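Local structure of S-layer domain-containing protein (Ruminiclostridium thermocellum ATCC 27405, 4QVS) at residues H29-N38 against S50-P61; L79-D89 against R101-F112. The protein is of unknown function but, as an S-layer domain-containing protein with a concanavalin A-like lectin/glucanase region, may recognise carbohydrate at the cell surface. One frame throughout, in Å; residues are numbered along the deposited sequence.

Contact 1 (H29-N38 against S50-P61); sequences HGNAVLYSAN and SLDGVDDYVALP
Val-33 and Tyr-35 face Ala-59 and Tyr-57 as hydrogen-bonded pairs of an antiparallel β-sheet, a small one in which strands 32-35 and 57-60 are neighbours. Four backbone bonds join the strands, and Val-33 N meets Ala-59 O at 2.8 Å.

The well-packed side carries Leu-34 and Val-58. With CG anti to the backbone N (chi1 174°), Leu-34 sends CD1 across to Val-58 CG2 at 4.0 Å, and the same methyl lies 4.2 Å from Leu-51 CD2. Ala-32 CB sits against Val-58 CG1 and Leu-60 CD2. Tyr-9 of strand 7-9 packs on Ala-32 and Leu-60. Strand 57-60 also pairs with a strand of the second subunit, and Ile-179 and Phe-204 of that subunit pack on Val-58 and Leu-60.

The opposite side is more open and is dominated by two tyrosines. Their rings are nearly parallel, planes 21° apart, but slid so far that they barely overlap. Tyr-35 CD2 approaches Tyr-57 CZ at 3.3 Å, and Tyr-57 OH hangs over the rim of the Tyr-35 face while Ala-59 CB meets that ring at its edge. Tyr-57 also makes a cation-pi contact with Lys-181 of the second subunit; Tyr-35 is exposed.

Beyond the end of strand 32-35, a polar cluster joins Ser-36 and Asn-38 to Ser-50 and Asp-56. Ser-36 OG lies 2.7 Å from Asp-56 OD2 and 3.0 Å from Ser-50 O, two acceptors competing for one proton, and accepts from Asn-38 N in an ST turn. Asp-52 OD1 gathers the backbone N-H groups of Val-54, Asp-55 and Asp-56, shaping the turn that leads into strand 57-60. Asn-38 ND2 donates to Ser-50 O at 3.1 Å, from above the carbonyl plane, with the acceptor lying in the plane of the asparagine amide.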
loop_
_atom_site.group_PDB
_atom_site.type_symbol
_atom_site.label_atom_id
_atom_site.label_comp_id
_atom_site.label_asym_id
_atom_site.label_seq_id
_atom_site.Cartn_x
_atom_site.Cartn_y
_atom_site.Cartn_z
ATOM N N HIS A 29 -19.098 -28.370 -4.007
ATOM C CA HIS A 29 -17.925 -28.970 -3.377
ATOM C C HIS A 29 -18.264 -29.422 -1.980
ATOM O O HIS A 29 -19.278 -28.998 -1.392
ATOM C CB HIS A 29 -16.710 -28.004 -3.405
ATOM C CG HIS A 29 -16.351 -27.553 -4.786
ATOM N ND1 HIS A 29 -15.531 -28.283 -5.627
ATOM C CD2 HIS A 29 -16.738 -26.464 -5.495
ATOM C CE1 HIS A 29 -15.419 -27.655 -6.783
ATOM N NE2 HIS A 29 -16.153 -26.556 -6.733
ATOM N N GLY A 30 -17.434 -30.337 -1.483
ATOM C CA GLY A 30 -17.566 -30.864 -0.133
ATOM C C GLY A 30 -17.389 -29.835 0.961
ATOM O O GLY A 30 -17.118 -28.637 0.709
ATOM N N ASN A 31 -17.525 -30.313 2.189
ATOM C CA ASN A 31 -17.458 -29.460 3.335
ATOM C C ASN A 31 -16.066 -28.984 3.657
ATOM O O ASN A 31 -15.104 -29.741 3.516
ATOM C CB ASN A 31 -18.032 -30.180 4.539
ATOM C CG ASN A 31 -19.490 -30.524 4.361
ATOM O OD1 ASN A 31 -20.186 -29.873 3.569
ATOM N ND2 ASN A 31 -19.969 -31.543 5.087
ATOM N N ALA A 32 -15.957 -27.702 4.022
ATOM C CA ALA A 32 -14.692 -27.185 4.560
ATOM C C ALA A 32 -14.571 -27.715 5.979
ATOM O O ALA A 32 -15.565 -27.844 6.656
ATOM C CB ALA A 32 -14.667 -25.663 4.565
ATOM N N VAL A 33 -13.370 -28.041 6.445
ATOM C CA VAL A 33 -13.217 -28.504 7.793
ATOM C C VAL A 33 -12.367 -27.528 8.590
ATOM O O VAL A 33 -11.230 -27.210 8.221
ATOM C CB VAL A 33 -12.560 -29.929 7.819
ATOM C CG1 VAL A 33 -12.541 -30.461 9.242
ATOM C CG2 VAL A 33 -13.351 -30.876 6.918
ATOM N N LEU A 34 -12.872 -27.154 9.755
ATOM C CA LEU A 34 -12.197 -26.214 10.641
ATOM C C LEU A 34 -11.474 -26.932 11.764
ATOM O O LEU A 34 -12.076 -27.773 12.401
ATOM C CB LEU A 34 -13.234 -25.280 11.309
ATOM C CG LEU A 34 -12.711 -24.299 12.388
ATOM C CD1 LEU A 34 -11.584 -23.468 11.821
ATOM C CD2 LEU A 34 -13.803 -23.362 12.955
ATOM N N TYR A 35 -10.213 -26.557 12.005
ATOM C CA TYR A 35 -9.419 -27.043 13.119
ATOM C C TYR A 35 -9.103 -25.783 13.952
ATOM O O TYR A 35 -8.181 -25.024 13.651
ATOM C CB TYR A 35 -8.171 -27.766 12.623
ATOM C CG TYR A 35 -8.500 -28.973 11.742
ATOM C CD1 TYR A 35 -8.762 -30.217 12.289
ATOM C CD2 TYR A 35 -8.582 -28.832 10.377
ATOM C CE1 TYR A 35 -9.057 -31.322 11.483
ATOM C CE2 TYR A 35 -8.894 -29.892 9.566
ATOM C CZ TYR A 35 -9.129 -31.134 10.128
ATOM O OH TYR A 35 -9.409 -32.133 9.278
ATOM N N SER A 36 -9.900 -25.568 14.995
ATOM C CA SER A 36 -9.756 -24.408 15.879
ATOM C C SER A 36 -10.539 -24.673 17.128
ATOM O O SER A 36 -11.659 -25.203 17.063
ATOM C CB SER A 36 -10.321 -23.139 15.197
ATOM O OG SER A 36 -10.105 -22.013 16.024
ATOM N N ALA A 37 -9.957 -24.378 18.278
ATOM C CA ALA A 37 -10.688 -24.559 19.510
ATOM C C ALA A 37 -11.691 -23.410 19.663
ATOM O O ALA A 37 -12.577 -23.476 20.484
ATOM C CB ALA A 37 -9.750 -24.618 20.696
ATOM N N ASN A 38 -11.561 -22.366 18.862
ATOM C CA ASN A 38 -12.497 -21.234 18.957
ATOM C C ASN A 38 -13.850 -21.569 18.355
ATOM O O ASN A 38 -14.861 -21.165 18.899
ATOM C CB ASN A 38 -11.933 -19.994 18.252
ATOM C CG ASN A 38 -10.691 -19.432 18.943
ATOM O OD1 ASN A 38 -10.673 -19.262 20.159
ATOM N ND2 ASN A 38 -9.656 -19.119 18.163
ATOM N N SER A 50 -12.369 -17.889 13.308
ATOM C CA SER A 50 -11.338 -17.211 14.071
ATOM C C SER A 50 -10.163 -18.168 14.349
ATOM O O SER A 50 -10.312 -19.099 15.154
ATOM C CB SER A 50 -11.874 -16.734 15.395
ATOM O OG SER A 50 -10.916 -15.876 15.953
ATOM N N LEU A 51 -9.002 -17.862 13.746
ATOM C CA LEU A 51 -7.777 -18.680 13.841
ATOM C C LEU A 51 -6.821 -18.070 14.850
ATOM O O LEU A 51 -6.564 -16.854 14.801
ATOM C CB LEU A 51 -7.100 -18.743 12.467
ATOM C CG LEU A 51 -7.980 -19.175 11.278
ATOM C CD1 LEU A 51 -7.190 -19.179 9.973
ATOM C CD2 LEU A 51 -8.601 -20.554 11.498
ATOM N N ASP A 52 -6.278 -18.907 15.739
ATOM C CA ASP A 52 -5.437 -18.435 16.810
ATOM C C ASP A 52 -4.055 -17.962 16.387
ATOM O O ASP A 52 -3.382 -17.309 17.155
ATOM C CB ASP A 52 -5.342 -19.447 17.946
ATOM C CG ASP A 52 -4.678 -20.786 17.517
ATOM O OD1 ASP A 52 -4.212 -20.891 16.364
ATOM O OD2 ASP A 52 -4.647 -21.708 18.367
ATOM N N GLY A 53 -3.644 -18.243 15.168
ATOM C CA GLY A 53 -2.316 -17.873 14.736
ATOM C C GLY A 53 -1.255 -18.827 15.279
ATOM O O GLY A 53 -0.075 -18.551 15.173
ATOM N N VAL A 54 -1.678 -19.924 15.875
ATOM C CA VAL A 54 -0.757 -20.890 16.490
ATOM C C VAL A 54 -0.818 -22.187 15.714
ATOM O O VAL A 54 0.162 -22.619 15.178
ATOM C CB VAL A 54 -1.108 -21.163 17.971
ATOM C CG1 VAL A 54 -0.162 -22.200 18.588
ATOM C CG2 VAL A 54 -1.046 -19.876 18.765
ATOM N N ASP A 55 -1.990 -22.800 15.627
ATOM C CA ASP A 55 -2.093 -24.070 14.902
ATOM C C ASP A 55 -3.447 -24.300 14.242
ATOM O O ASP A 55 -3.735 -25.375 13.758
ATOM C CB ASP A 55 -1.735 -25.199 15.842
ATOM C CG ASP A 55 -2.567 -25.229 17.109
ATOM O OD1 ASP A 55 -3.698 -24.720 17.168
ATOM O OD2 ASP A 55 -2.071 -25.802 18.096
ATOM N N ASP A 56 -4.258 -23.258 14.177
ATOM C CA ASP A 56 -5.586 -23.328 13.585
ATOM C C ASP A 56 -5.573 -23.094 12.099
ATOM O O ASP A 56 -4.844 -22.239 11.610
ATOM C CB ASP A 56 -6.493 -22.211 14.188
ATOM C CG ASP A 56 -6.797 -22.436 15.625
ATOM O OD1 ASP A 56 -6.391 -23.494 16.198
ATOM O OD2 ASP A 56 -7.449 -21.556 16.198
ATOM N N TYR A 57 -6.465 -23.782 11.385
ATOM C CA TYR A 57 -6.596 -23.620 9.926
ATOM C C TYR A 57 -7.882 -24.222 9.390
ATOM O O TYR A 57 -8.626 -24.847 10.107
ATOM C CB TYR A 57 -5.410 -24.297 9.195
ATOM C CG TYR A 57 -5.399 -25.792 9.406
ATOM C CD1 TYR A 57 -4.916 -26.321 10.578
ATOM C CD2 TYR A 57 -5.844 -26.678 8.424
ATOM C CE1 TYR A 57 -4.884 -27.697 10.785
ATOM C CE2 TYR A 57 -5.798 -28.090 8.639
ATOM C CZ TYR A 57 -5.325 -28.560 9.846
ATOM O OH TYR A 57 -5.279 -29.913 10.187
ATOM N N VAL A 58 -8.081 -24.111 8.090
ATOM C CA VAL A 58 -9.231 -24.676 7.462
ATOM C C VAL A 58 -8.766 -25.552 6.331
ATOM O O VAL A 58 -7.956 -25.120 5.521
ATOM C CB VAL A 58 -10.141 -23.556 6.881
ATOM C CG1 VAL A 58 -11.357 -24.161 6.217
ATOM C CG2 VAL A 58 -10.547 -22.599 8.007
ATOM N N ALA A 59 -9.304 -26.776 6.273
ATOM C CA ALA A 59 -9.010 -27.671 5.188
ATOM C C ALA A 59 -10.166 -27.549 4.223
ATOM O O ALA A 59 -11.332 -27.634 4.619
ATOM C CB ALA A 59 -8.879 -29.139 5.659
ATOM N N LEU A 60 -9.845 -27.342 2.953
ATOM C CA LEU A 60 -10.851 -27.258 1.910
ATOM C C LEU A 60 -10.844 -28.615 1.240
ATOM O O LEU A 60 -9.862 -29.351 1.335
ATOM C CB LEU A 60 -10.487 -26.177 0.903
ATOM C CG LEU A 60 -10.503 -24.743 1.471
ATOM C CD1 LEU A 60 -9.885 -23.777 0.487
ATOM C CD2 LEU A 60 -11.918 -24.311 1.766
ATOM N N PRO A 61 -11.918 -28.955 0.543
ATOM C CA PRO A 61 -11.899 -30.314 -0.088
ATOM C C PRO A 61 -10.981 -30.330 -1.299
ATOM O O PRO A 61 -10.782 -29.282 -1.959
ATOM C CB PRO A 61 -13.362 -30.547 -0.490
ATOM C CG PRO A 61 -13.991 -29.168 -0.497
ATOM C CD PRO A 61 -13.230 -28.301 0.472
HETATM O O HOH W 1 -8.096 -22.189 18.517
#

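Contact 2 (L79-D89 against R101-F112)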
loop_
_atom_site.group_PDB
_atom_site.type_symbol
_atom_site.label_atom_id
_atom_site.label_comp_id
_atom_site.label_asym_id
_atom_site.label_seq_id
_atom_site.Cartn_x
_atom_site.Cartn_y
_atom_site.Cartn_z
ATOM N N LEU A 79 -6.918 -9.328 9.710
ATOM C CA LEU A 79 -5.583 -9.714 10.132
ATOM C C LEU A 79 -5.189 -9.205 11.513
ATOM O O LEU A 79 -4.984 -7.996 11.705
ATOM C CB LEU A 79 -4.609 -9.213 9.095
ATOM C CG LEU A 79 -3.211 -9.750 9.244
ATOM C CD1 LEU A 79 -3.274 -11.275 9.003
ATOM C CD2 LEU A 79 -2.264 -9.069 8.275
ATOM N N ASP A 80 -5.060 -10.130 12.470
ATOM C CA ASP A 80 -4.761 -9.770 13.863
ATOM C C ASP A 80 -3.290 -9.730 14.234
ATOM O O ASP A 80 -2.955 -9.285 15.319
ATOM C CB ASP A 80 -5.532 -10.669 14.807
ATOM C CG ASP A 80 -7.012 -10.502 14.656
ATOM O OD1 ASP A 80 -7.441 -9.464 14.092
ATOM O OD2 ASP A 80 -7.736 -11.401 15.099
ATOM N N THR A 81 -2.422 -10.185 13.337
ATOM C CA THR A 81 -0.979 -10.056 13.542
ATOM C C THR A 81 -0.310 -9.801 12.206
ATOM O O THR A 81 -0.468 -10.582 11.246
ATOM C CB THR A 81 -0.302 -11.297 14.164
ATOM O OG1 THR A 81 -0.880 -11.591 15.433
ATOM C CG2 THR A 81 1.198 -11.032 14.381
ATOM N N ILE A 82 0.441 -8.709 12.169
ATOM C CA ILE A 82 1.240 -8.315 11.024
ATOM C C ILE A 82 2.524 -9.130 11.027
ATOM O O ILE A 82 3.299 -9.053 11.975
ATOM C CB ILE A 82 1.655 -6.814 11.113
ATOM C CG1 ILE A 82 0.415 -5.911 11.242
ATOM C CG2 ILE A 82 2.526 -6.437 9.917
ATOM C CD1 ILE A 82 -0.610 -6.088 10.139
ATOM N N GLY A 83 2.747 -9.885 9.958
ATOM C CA GLY A 83 3.922 -10.732 9.830
ATOM C C GLY A 83 3.774 -11.771 8.727
ATOM O O GLY A 83 2.727 -11.852 8.065
ATOM N N GLU A 84 4.814 -12.593 8.555
ATOM C CA GLU A 84 4.847 -13.584 7.503
ATOM C C GLU A 84 3.927 -14.745 7.902
ATOM O O GLU A 84 4.179 -15.435 8.896
ATOM C CB GLU A 84 6.303 -13.990 7.204
ATOM C CG GLU A 84 7.125 -12.786 6.725
ATOM C CD GLU A 84 8.512 -13.124 6.203
ATOM O OE1 GLU A 84 9.251 -13.959 6.785
ATOM O OE2 GLU A 84 8.881 -12.512 5.189
ATOM N N GLN A 85 2.849 -14.923 7.134
ATOM C CA GLN A 85 1.806 -15.942 7.407
ATOM C C GLN A 85 1.076 -16.376 6.132
ATOM O O GLN A 85 0.739 -15.518 5.298
ATOM C CB GLN A 85 0.727 -15.344 8.345
ATOM C CG GLN A 85 1.097 -15.113 9.796
ATOM C CD GLN A 85 0.179 -14.068 10.447
ATOM O OE1 GLN A 85 -0.614 -14.361 11.350
ATOM N NE2 GLN A 85 0.273 -12.847 9.965
ATOM N N PRO A 86 0.768 -17.685 5.996
ATOM C CA PRO A 86 0.034 -18.167 4.814
ATOM C C PRO A 86 -1.422 -17.826 4.947
ATOM O O PRO A 86 -1.973 -18.011 6.013
ATOM C CB PRO A 86 0.210 -19.702 4.870
ATOM C CG PRO A 86 0.511 -20.011 6.298
ATOM C CD PRO A 86 0.792 -18.709 7.051
ATOM N N ILE A 87 -2.033 -17.282 3.899
ATOM C CA ILE A 87 -3.449 -16.996 3.945
ATOM C C ILE A 87 -4.188 -18.167 3.307
ATOM O O ILE A 87 -5.154 -18.668 3.875
ATOM C CB ILE A 87 -3.784 -15.668 3.229
ATOM C CG1 ILE A 87 -3.102 -14.486 3.944
ATOM C CG2 ILE A 87 -5.284 -15.493 3.238
ATOM C CD1 ILE A 87 -3.271 -13.150 3.251
ATOM N N PHE A 88 -3.774 -18.550 2.099
ATOM C CA PHE A 88 -4.291 -19.760 1.451
ATOM C C PHE A 88 -3.174 -20.479 0.669
ATOM O O PHE A 88 -2.156 -19.881 0.270
ATOM C CB PHE A 88 -5.570 -19.567 0.598
ATOM C CG PHE A 88 -5.377 -18.825 -0.688
ATOM C CD1 PHE A 88 -4.641 -19.355 -1.734
ATOM C CD2 PHE A 88 -6.027 -17.595 -0.894
ATOM C CE1 PHE A 88 -4.474 -18.675 -2.914
ATOM C CE2 PHE A 88 -5.891 -16.937 -2.083
ATOM C CZ PHE A 88 -5.122 -17.459 -3.096
ATOM N N ASP A 89 -3.394 -21.748 0.404
ATOM C CA ASP A 89 -2.377 -22.558 -0.299
ATOM C C ASP A 89 -3.109 -23.712 -0.925
ATOM O O ASP A 89 -3.872 -24.388 -0.271
ATOM C CB ASP A 89 -1.288 -22.926 0.689
ATOM C CG ASP A 89 -0.262 -23.885 0.146
ATOM O OD1 ASP A 89 -0.016 -23.966 -1.054
ATOM O OD2 ASP A 89 0.406 -24.480 0.994
ATOM N N ARG A 101 -0.049 -19.906 -3.644
ATOM C CA ARG A 101 -0.214 -19.550 -2.264
ATOM C C ARG A 101 -0.315 -18.013 -2.040
ATOM O O ARG A 101 0.486 -17.264 -2.575
ATOM C CB ARG A 101 1.037 -20.044 -1.605
ATOM C CG ARG A 101 1.113 -19.901 -0.112
ATOM C CD ARG A 101 2.268 -20.740 0.418
ATOM N NE ARG A 101 3.587 -20.323 -0.102
ATOM C CZ ARG A 101 4.750 -20.727 0.404
ATOM N NH1 ARG A 101 4.782 -21.568 1.420
ATOM N NH2 ARG A 101 5.907 -20.294 -0.114
ATOM N N LEU A 102 -1.261 -17.573 -1.232
ATOM C CA LEU A 102 -1.408 -16.120 -0.975
ATOM C C LEU A 102 -0.879 -15.962 0.417
ATOM O O LEU A 102 -1.241 -16.736 1.299
ATOM C CB LEU A 102 -2.850 -15.625 -1.040
ATOM C CG LEU A 102 -3.050 -14.114 -0.740
ATOM C CD1 LEU A 102 -2.569 -13.253 -1.876
ATOM C CD2 LEU A 102 -4.512 -13.831 -0.498
ATOM N N THR A 103 0.007 -14.982 0.616
ATOM C CA THR A 103 0.582 -14.771 1.898
ATOM C C THR A 103 0.499 -13.296 2.360
ATOM O O THR A 103 0.447 -12.361 1.545
ATOM C CB THR A 103 2.043 -15.158 1.860
ATOM O OG1 THR A 103 2.677 -14.425 0.827
ATOM C CG2 THR A 103 2.223 -16.693 1.529
ATOM N N ALA A 104 0.451 -13.156 3.676
ATOM C CA ALA A 104 0.608 -11.901 4.365
ATOM C C ALA A 104 2.118 -11.717 4.486
ATOM O O ALA A 104 2.860 -12.702 4.683
ATOM C CB ALA A 104 -0.032 -11.978 5.735
ATOM N N GLU A 105 2.581 -10.480 4.320
ATOM C CA GLU A 105 4.009 -10.181 4.359
ATOM C C GLU A 105 4.484 -9.478 5.641
ATOM O O GLU A 105 3.686 -9.197 6.550
ATOM C CB GLU A 105 4.374 -9.398 3.093
ATOM C CG GLU A 105 4.043 -10.175 1.819
ATOM C CD GLU A 105 4.868 -11.445 1.698
ATOM O OE1 GLU A 105 6.040 -11.348 1.291
ATOM O OE2 GLU A 105 4.335 -12.541 1.971
ATOM N N SER A 106 5.792 -9.227 5.735
ATOM C CA SER A 106 6.384 -8.582 6.930
ATOM C C SER A 106 5.739 -7.293 7.378
ATOM O O SER A 106 5.972 -6.865 8.495
ATOM C CB SER A 106 7.863 -8.255 6.708
ATOM O OG SER A 106 8.627 -9.435 6.612
ATOM N N ASP A 107 4.912 -6.682 6.547
ATOM C CA ASP A 107 4.407 -5.361 6.875
ATOM C C ASP A 107 2.946 -5.046 6.588
ATOM O O ASP A 107 2.538 -3.882 6.684
ATOM C CB ASP A 107 5.300 -4.374 6.132
ATOM C CG ASP A 107 5.691 -4.881 4.745
ATOM O OD1 ASP A 107 5.613 -6.126 4.458
ATOM O OD2 ASP A 107 6.101 -4.020 3.945
ATOM N N GLY A 108 2.131 -6.048 6.288
ATOM C CA GLY A 108 0.707 -5.781 5.986
ATOM C C GLY A 108 0.462 -5.901 4.495
ATOM O O GLY A 108 -0.687 -5.973 4.050
ATOM N N LYS A 109 1.535 -5.888 3.701
ATOM C CA LYS A 109 1.389 -6.192 2.286
ATOM C C LYS A 109 0.953 -7.661 2.183
ATOM O O LYS A 109 0.911 -8.368 3.197
ATOM C CB LYS A 109 2.694 -6.037 1.536
ATOM C CG LYS A 109 3.259 -4.645 1.589
ATOM C CD LYS A 109 4.431 -4.491 0.649
ATOM C CE LYS A 109 5.619 -5.329 1.044
ATOM N NZ LYS A 109 6.856 -4.710 0.504
ATOM N N ILE A 110 0.561 -8.058 0.978
ATOM C CA ILE A 110 0.160 -9.429 0.670
ATOM C C ILE A 110 0.872 -9.821 -0.609
ATOM O O ILE A 110 1.209 -8.961 -1.427
ATOM C CB ILE A 110 -1.370 -9.639 0.483
ATOM C CG1 ILE A 110 -1.924 -8.788 -0.650
ATOM C CG2 ILE A 110 -2.110 -9.364 1.773
ATOM C CD1 ILE A 110 -3.436 -8.848 -0.834
ATOM N N LYS A 111 1.124 -11.113 -0.749
ATOM C CA LYS A 111 1.792 -11.634 -1.923
ATOM C C LYS A 111 1.116 -12.889 -2.414
ATOM O O LYS A 111 0.729 -13.764 -1.641
ATOM C CB LYS A 111 3.232 -12.000 -1.603
ATOM C CG LYS A 111 4.015 -12.487 -2.814
ATOM C CD LYS A 111 5.494 -12.588 -2.506
ATOM C CE LYS A 111 5.750 -13.803 -1.619
ATOM N NZ LYS A 111 7.082 -13.755 -0.962
ATOM N N PHE A 112 1.014 -12.977 -3.719
ATOM C CA PHE A 112 0.467 -14.130 -4.340
ATOM C C PHE A 112 1.601 -14.709 -5.146
ATOM O O PHE A 112 2.339 -13.995 -5.779
ATOM C CB PHE A 112 -0.726 -13.762 -5.199
ATOM C CG PHE A 112 -1.296 -14.900 -5.913
ATOM C CD1 PHE A 112 -1.882 -15.946 -5.198
ATOM C CD2 PHE A 112 -1.233 -14.969 -7.278
ATOM C CE1 PHE A 112 -2.401 -17.050 -5.850
ATOM C CE2 PHE A 112 -1.749 -16.080 -7.946
ATOM C CZ PHE A 112 -2.333 -17.124 -7.223
HETATM O O HOH W 2 1.150 -8.758 7.230
#
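Leu-102 O is gripped by two consecutive backbone donors, Ile-87 N at 2.8 Å and Phe-88 N at 3.2 Å. This is a classic beta bulge in the antiparallel hairpin of strands 85-91 and 99-104, and it shifts the register by one residue between the Pro-86/Thr-103 and Phe-88/Leu-102 pairs. Leu-102 N returns a bond to Phe-88 O, and before the bulge Ala-104 N donates to Gln-85 O.

The bulge brings both Ile-87 and Phe-88 onto Leu-102. Phe-88 holds its CG between the backbone N and carbonyl carbon (chi1 71°), which lays the ring over the leucine: Leu-102 CB stands over one face, 3.6 Å from the centroid of the Phe-88 ring, in a CH-pi contact. Further out, Phe-88 CZ touches Phe-112 CE1 at 3.9 Å. Ile-87 points toward strand 99-104, and its CD1 lies 4.0 Å from Leu-102 CD2 and also meets Ala-104 CB and Ile-110 CG2. Phe-75 of strand 71-79 packs on Ile-87, Phe-88 and Leu-102, extending this apolar layer.

On the other side the aliphatic parts of Asp-89 and Arg-101 lie against each other, CB of Asp-89 being 3.9 Å from CG of Arg-101, while their polar ends find partners outside the two segments: Asp-89 OD2 is hydrogen-bonded to His-183 of the second subunit, and Arg-101 forms salt bridges with Glu-122 and with Asp-190 of the second subunit. At the far end Gln-85 NE2 donates to Thr-81 O at 2.7 Å and to Gly-83 O, and its OE1 accepts from His-198 N of the second subunit.

Polar ends on both strands of the hairpin thus have partners in the second subunit, so groups buried in this assembly are satisfied in part by that subunit and would probably need other partners or water in an isolated chain.

From the N terminus, segment 29-38 supplies the central strand of a small three-stranded sheet. The chain then runs out through strands 40-42 and 47-52 and turns back as 57-60, where contact 1 closes its loop. Only afterwards does the chain pass along strand 71-79 into contact 2, which closes the loop between strands 85-91 and 99-104 and is carried on by strand 110-115. The two contacts therefore follow in series, neither nested nor crossed. The centres of contact 1 and contact 2 are about 17 Å apart. The nearest atoms of contact 1 and contact 2 are about 5 Å apart, without touching. The second subunit connects them indirectly, since its strands extend the sheets of both.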